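Local coordinates for probable signal peptide protein (Ralstonia solanacearum, PDB 2QGU), which binds a phospholipid and, as a member of the MlaC family, probably carries such lipids across the periplasm between the two membranes, at residues K124-A129 with T133-R138; Y152-E155 with G160-V163. The protein carries 13 engineered substitutions. All blocks are in the same frame, centred on the assembly; numbering follows the deposited sequence. Where two conformers were deposited one is given.

Interaction 1 (K124-A129 with T133-R138); sequences KPFRAA and TDVVVR
The F126 ring meets V135 edge-on: CG2 of the valine lies near the ring plane, 3.6 Å from F126 CE1, while one face of the ring is taken, off-centre, by the backbone N of A128. CG anti to the backbone N (chi1 -177°) swings the ring in toward V135; the F126 side chain crosses those of V135 and V137 at about a right angle. V135 CG1 also touches A128 CB at 3.5 Å. One face of the R138 guanidinium is approached by the extended K124 chain, with CD offset toward the rim. K124 NZ lies 3.4 Å from R138 NH2, a close approach of two like-charged donors; D151, salt-bridged to R138 NE, probably eases it. Here the antiparallel pairing of strands 120-123 and 134-143 in the MlaC sheet comes to its end. K124 N still donates to R138 O (2.9 Å, 157° at the hydrogen); from P125 on, the chain stays alongside strand 134-143 but too far off for direct backbone bonds. A water accepts from R138 N at 2.9 Å and lies 3.0 Å from P125 O, to which it probably donates. Helix 31-47 closes in as well, Q32 packing against both F126 and V137.

Interaction 2 (Y152-E155 with G160-V163); sequences YRVE and GWKV. Engineered in segment 152-155: V154 (natural residue Met). With PEF (di-palmitoyl-3-sn-phosphatidylethanolamine), chain B.
E155 and K162 face each other as an antiparallel hydrogen-bonded pair, joined by two almost equal bonds: E155 N to K162 O at 2.9 Å and K162 N to E155 O at 2.9 Å. Both are nearly straight, 169° and 164° at the hydrogen, with the donors tilted somewhat from the carbonyl planes. Next along the strands comes the non-hydrogen-bonded pair V154 and V163, where V163 CA makes a CA-H...O contact of 3.3 Å with R153 O and V154 CA makes a similar one with K162 O.

The side chains of this second pair share a face of the sheet, and W161 reaches toward it. CG of W161 lies anti to the carbonyl carbon (chi1 -75°), which together with chi2 turns the benzo edge of the indole back against V154. The indole lies across the valine at about a right angle, its CE3 3.6 Å from V154 CG1, and it presents its edge to the backbone, with CZ3 3.5 Å from V154 O. V154 is an engineered residue, methionine in the natural sequence. At the other end, V163 CG1 comes to the edge of the Y152 ring, 4.0 Å from CD1. Toward the lipid, Y152 OH lies 3.7 Å from PEF C38 and V163 CG1 lies 3.8 Å from PEF C42, so both residues line one acyl chain of the bound phosphatidylethanolamine.

Further out, A31 and T34 of helix 31-47 pack on W161, whereas V35 and V39 pack on Y152. On the opposite face the E155 carboxylate extends away from the backbone to a salt bridge with R76. G160, with a positive phi, begins the second strand in a conformation suited to glycine. The whole is a β-hairpin of strands 146-157 and 160-168 in the antiparallel sheet of an MlaC protein, forming part of the wall of its lipid pocket.

Overall arrangement
Interaction 1 packs a loop on strand 134-143; interaction 2 pairs the next two strands of the same antiparallel sheet; their centres are 10 Å apart. Strands 134-143 and 146-157 are neighbours there, and probable backbone hydrogen bonds sew the contacts together: V137 O to Y152 N at 2.8 Å and V135 O to V154 N at 2.9 Å. A side chain adds to the seam where E155 CG packs on T133 O, 3.6 Å away. R76 bridges the two as well, forming salt bridges with both D134 and E155. The lipid distinguishes them: Y152 and V163 of interaction 2 belong to the PEF pocket, whereas the V137 side chain of interaction 1 remains about 10 Å from the ligand.

Interaction 1 (K124-A129 with T133-R138)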
# COMPACT_ATOMS: atom_id res chain seq x y z
N LYS A 124 3.85 18.28 3.35
CA LYS A 124 4.79 19.18 2.71
C LYS A 124 4.08 19.85 1.52
O LYS A 124 3.01 19.40 1.10
CB LYS A 124 6.04 18.40 2.27
CG LYS A 124 6.85 17.85 3.45
CD LYS A 124 7.99 16.99 2.97
CE LYS A 124 8.78 16.46 4.15
NZ LYS A 124 9.92 15.61 3.70
N PRO A 125 4.66 20.94 0.99
CA PRO A 125 4.00 21.60 -0.14
C PRO A 125 3.73 20.64 -1.29
O PRO A 125 4.57 19.78 -1.60
CB PRO A 125 5.03 22.65 -0.58
CG PRO A 125 5.81 22.94 0.67
CD PRO A 125 5.92 21.62 1.37
N PHE A 126 2.57 20.78 -1.91
CA PHE A 126 2.27 20.06 -3.13
C PHE A 126 2.92 20.81 -4.28
O PHE A 126 2.64 22.00 -4.50
CB PHE A 126 0.77 19.93 -3.35
CG PHE A 126 0.41 19.14 -4.57
CD1 PHE A 126 0.62 17.76 -4.60
CD2 PHE A 126 -0.09 19.77 -5.70
CE1 PHE A 126 0.30 17.02 -5.73
CE2 PHE A 126 -0.42 19.03 -6.84
CZ PHE A 126 -0.22 17.66 -6.85
N ARG A 127 3.78 20.11 -5.02
CA ARG A 127 4.68 20.77 -5.97
C ARG A 127 4.34 20.57 -7.44
O ARG A 127 4.88 21.27 -8.29
CB ARG A 127 6.13 20.36 -5.72
CG ARG A 127 6.61 20.65 -4.32
CD ARG A 127 8.12 20.62 -4.22
NE ARG A 127 8.55 20.81 -2.84
CZ ARG A 127 8.69 21.99 -2.25
NH1 ARG A 127 8.45 23.11 -2.92
NH2 ARG A 127 9.08 22.05 -0.98
N ALA A 128 3.47 19.61 -7.75
CA ALA A 128 3.05 19.41 -9.13
C ALA A 128 2.04 20.48 -9.57
O ALA A 128 1.54 21.25 -8.74
CB ALA A 128 2.45 18.02 -9.30
N ALA A 129 1.75 20.53 -10.86
CA ALA A 129 0.73 21.45 -11.36
C ALA A 129 -0.67 20.91 -11.07
O ALA A 129 -0.87 19.69 -10.99
CB ALA A 129 0.90 21.69 -12.85
N THR A 133 -1.62 14.81 -13.75
CA THR A 133 -2.49 13.67 -13.42
C THR A 133 -1.77 12.51 -12.74
O THR A 133 -2.40 11.52 -12.37
CB THR A 133 -3.22 13.15 -14.66
OG1 THR A 133 -2.25 12.83 -15.66
CG2 THR A 133 -4.20 14.20 -15.20
N ASP A 134 -0.45 12.62 -12.60
CA ASP A 134 0.34 11.59 -11.93
C ASP A 134 1.40 12.30 -11.10
O ASP A 134 2.39 12.82 -11.63
CB ASP A 134 0.97 10.63 -12.94
CG ASP A 134 1.30 9.28 -12.34
OD1 ASP A 134 1.84 9.25 -11.22
OD2 ASP A 134 1.00 8.25 -12.97
N VAL A 135 1.17 12.34 -9.79
CA VAL A 135 1.87 13.28 -8.91
C VAL A 135 2.35 12.59 -7.63
O VAL A 135 2.00 11.44 -7.36
CB VAL A 135 0.95 14.48 -8.54
CG1 VAL A 135 0.43 15.17 -9.81
CG2 VAL A 135 -0.20 14.04 -7.67
N VAL A 136 3.15 13.31 -6.85
CA VAL A 136 3.60 12.83 -5.54
C VAL A 136 3.09 13.76 -4.46
O VAL A 136 3.16 14.98 -4.60
CB VAL A 136 5.15 12.69 -5.51
CG1 VAL A 136 5.68 12.45 -4.09
CG2 VAL A 136 5.59 11.56 -6.44
N VAL A 137 2.56 13.17 -3.39
CA VAL A 137 2.17 13.90 -2.18
C VAL A 137 3.14 13.48 -1.07
O VAL A 137 3.32 12.28 -0.82
CB VAL A 137 0.71 13.57 -1.77
CG1 VAL A 137 0.37 14.16 -0.40
CG2 VAL A 137 -0.26 14.06 -2.84
N ARG A 138 3.77 14.46 -0.43
CA ARG A 138 4.78 14.18 0.58
C ARG A 138 4.30 14.58 1.97
O ARG A 138 3.65 15.61 2.14
CB ARG A 138 6.10 14.88 0.24
CG ARG A 138 6.64 14.56 -1.16
CD ARG A 138 8.08 15.04 -1.32
NE ARG A 138 8.97 14.29 -0.44
CZ ARG A 138 10.09 14.76 0.10
NH1 ARG A 138 10.48 16.01 -0.11
NH2 ARG A 138 10.81 13.98 0.89
O HOH W 1 3.15 17.12 -1.33

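Interaction 2 (Y152-E155 with G160-V163)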
# COMPACT_ATOMS: atom_id res chain seq x y z
N TYR A 152 3.44 9.52 -1.32
CA TYR A 152 2.45 8.76 -2.06
C TYR A 152 2.49 9.13 -3.52
O TYR A 152 2.61 10.31 -3.86
CB TYR A 152 1.04 9.07 -1.54
CG TYR A 152 0.90 8.87 -0.06
CD1 TYR A 152 0.47 7.65 0.46
CD2 TYR A 152 1.22 9.90 0.84
CE1 TYR A 152 0.35 7.45 1.82
CE2 TYR A 152 1.10 9.71 2.22
CZ TYR A 152 0.67 8.48 2.70
OH TYR A 152 0.54 8.24 4.05
N ARG A 153 2.38 8.13 -4.39
CA ARG A 153 2.12 8.39 -5.80
C ARG A 153 0.61 8.33 -6.01
O ARG A 153 -0.06 7.41 -5.54
CB ARG A 153 2.84 7.39 -6.72
CG ARG A 153 4.34 7.57 -6.74
CD ARG A 153 4.96 7.05 -8.03
NE ARG A 153 6.40 7.26 -8.04
CZ ARG A 153 7.01 8.37 -8.45
NH1 ARG A 153 6.30 9.40 -8.91
NH2 ARG A 153 8.33 8.45 -8.41
N VAL A 154 0.09 9.33 -6.71
CA VAL A 154 -1.35 9.48 -6.88
C VAL A 154 -1.65 9.74 -8.35
O VAL A 154 -1.00 10.56 -8.98
CB VAL A 154 -1.94 10.63 -6.01
CG1 VAL A 154 -3.39 10.36 -5.68
CG2 VAL A 154 -1.13 10.81 -4.70
N GLU A 155 -2.62 9.01 -8.88
CA GLU A 155 -3.01 9.15 -10.28
C GLU A 155 -4.48 9.53 -10.39
O GLU A 155 -5.32 8.94 -9.70
CB GLU A 155 -2.73 7.87 -11.06
CG GLU A 155 -3.09 7.98 -12.54
CD GLU A 155 -3.03 6.68 -13.32
OE1 GLU A 155 -2.80 5.60 -12.72
OE2 GLU A 155 -3.22 6.74 -14.55
N GLY A 160 -11.68 9.46 -10.12
CA GLY A 160 -11.05 10.22 -9.04
C GLY A 160 -9.58 9.93 -8.83
O GLY A 160 -8.99 9.10 -9.52
N TRP A 161 -8.98 10.65 -7.89
CA TRP A 161 -7.59 10.43 -7.50
C TRP A 161 -7.43 9.14 -6.71
O TRP A 161 -8.18 8.89 -5.75
CB TRP A 161 -7.08 11.60 -6.65
CG TRP A 161 -6.81 12.83 -7.43
CD1 TRP A 161 -7.61 13.93 -7.54
CD2 TRP A 161 -5.63 13.11 -8.19
NE1 TRP A 161 -7.00 14.88 -8.34
CE2 TRP A 161 -5.79 14.40 -8.75
CE3 TRP A 161 -4.45 12.39 -8.46
CZ2 TRP A 161 -4.81 14.99 -9.56
CZ3 TRP A 161 -3.49 12.97 -9.26
CH2 TRP A 161 -3.67 14.26 -9.80
N LYS A 162 -6.46 8.33 -7.11
CA LYS A 162 -6.15 7.07 -6.42
C LYS A 162 -4.67 6.95 -6.10
O LYS A 162 -3.82 7.20 -6.96
CB LYS A 162 -6.56 5.86 -7.28
CG LYS A 162 -8.03 5.81 -7.72
CD LYS A 162 -8.96 5.62 -6.53
CE LYS A 162 -10.43 5.60 -6.96
NZ LYS A 162 -10.83 4.26 -7.45
N VAL A 163 -4.36 6.55 -4.87
CA VAL A 163 -2.99 6.25 -4.47
C VAL A 163 -2.57 4.89 -5.04
O VAL A 163 -3.28 3.89 -4.86
CB VAL A 163 -2.86 6.21 -2.93
CG1 VAL A 163 -1.44 5.81 -2.51
CG2 VAL A 163 -3.24 7.56 -2.32
C2 PEF B . 6.23 2.69 12.49
C1 PEF B . 7.40 2.54 13.47
N PEF B . 9.73 -1.26 17.38
C3 PEF B . 5.27 3.74 13.01
C4 PEF B . 9.08 -0.28 15.24
C5 PEF B . 10.15 -1.08 15.99
C10 PEF B . 6.72 2.05 10.30
C11 PEF B . 6.93 2.39 8.83
C12 PEF B . 5.72 3.15 8.29
C13 PEF B . 4.53 2.20 8.17
C14 PEF B . 3.39 2.81 7.39
C15 PEF B . 2.27 1.79 7.24
C16 PEF B . 1.26 2.26 6.19
C17 PEF B . 0.30 1.13 5.82
C18 PEF B . 0.86 0.29 4.68
C19 PEF B . -0.23 -0.05 3.66
C20 PEF B . -0.98 -1.31 4.08
C21 PEF B . -2.12 -1.61 3.11
C22 PEF B . -1.58 -2.23 1.82
C23 PEF B . -2.72 -2.76 0.94
C24 PEF B . -3.12 -1.74 -0.12
C25 PEF B . -4.55 -1.99 -0.60
C30 PEF B . 3.40 4.98 12.39
C31 PEF B . 2.26 5.37 11.69
C32 PEF B . 1.73 4.47 10.78
C33 PEF B . 0.33 4.92 10.31
C34 PEF B . 0.35 5.54 8.90
C35 PEF B . -0.97 5.32 8.14
C36 PEF B . -0.82 5.54 6.77
C37 PEF B . -1.95 5.17 6.03
C38 PEF B . -1.74 5.41 4.67
C39 PEF B . -2.88 4.89 3.78
C40 PEF B . -2.51 4.92 2.28
C41 PEF B . -1.79 3.62 1.85
C42 PEF B . -1.89 3.40 0.34
C43 PEF B . -0.83 2.40 -0.15
C44 PEF B . -1.00 2.08 -1.64
C45 PEF B . 0.06 1.09 -2.13
O4 PEF B . 6.54 0.88 10.64
O5 PEF B . 3.86 5.79 13.19
O2 PEF B . 6.73 3.08 11.20
O3 PEF B . 4.04 3.77 12.24
O1P PEF B . 8.13 3.26 16.39
O2P PEF B . 7.06 1.01 16.96
O3P PEF B . 6.95 1.85 14.63
O4P PEF B . 9.15 1.10 15.62
P PEF B . 7.78 1.87 16.01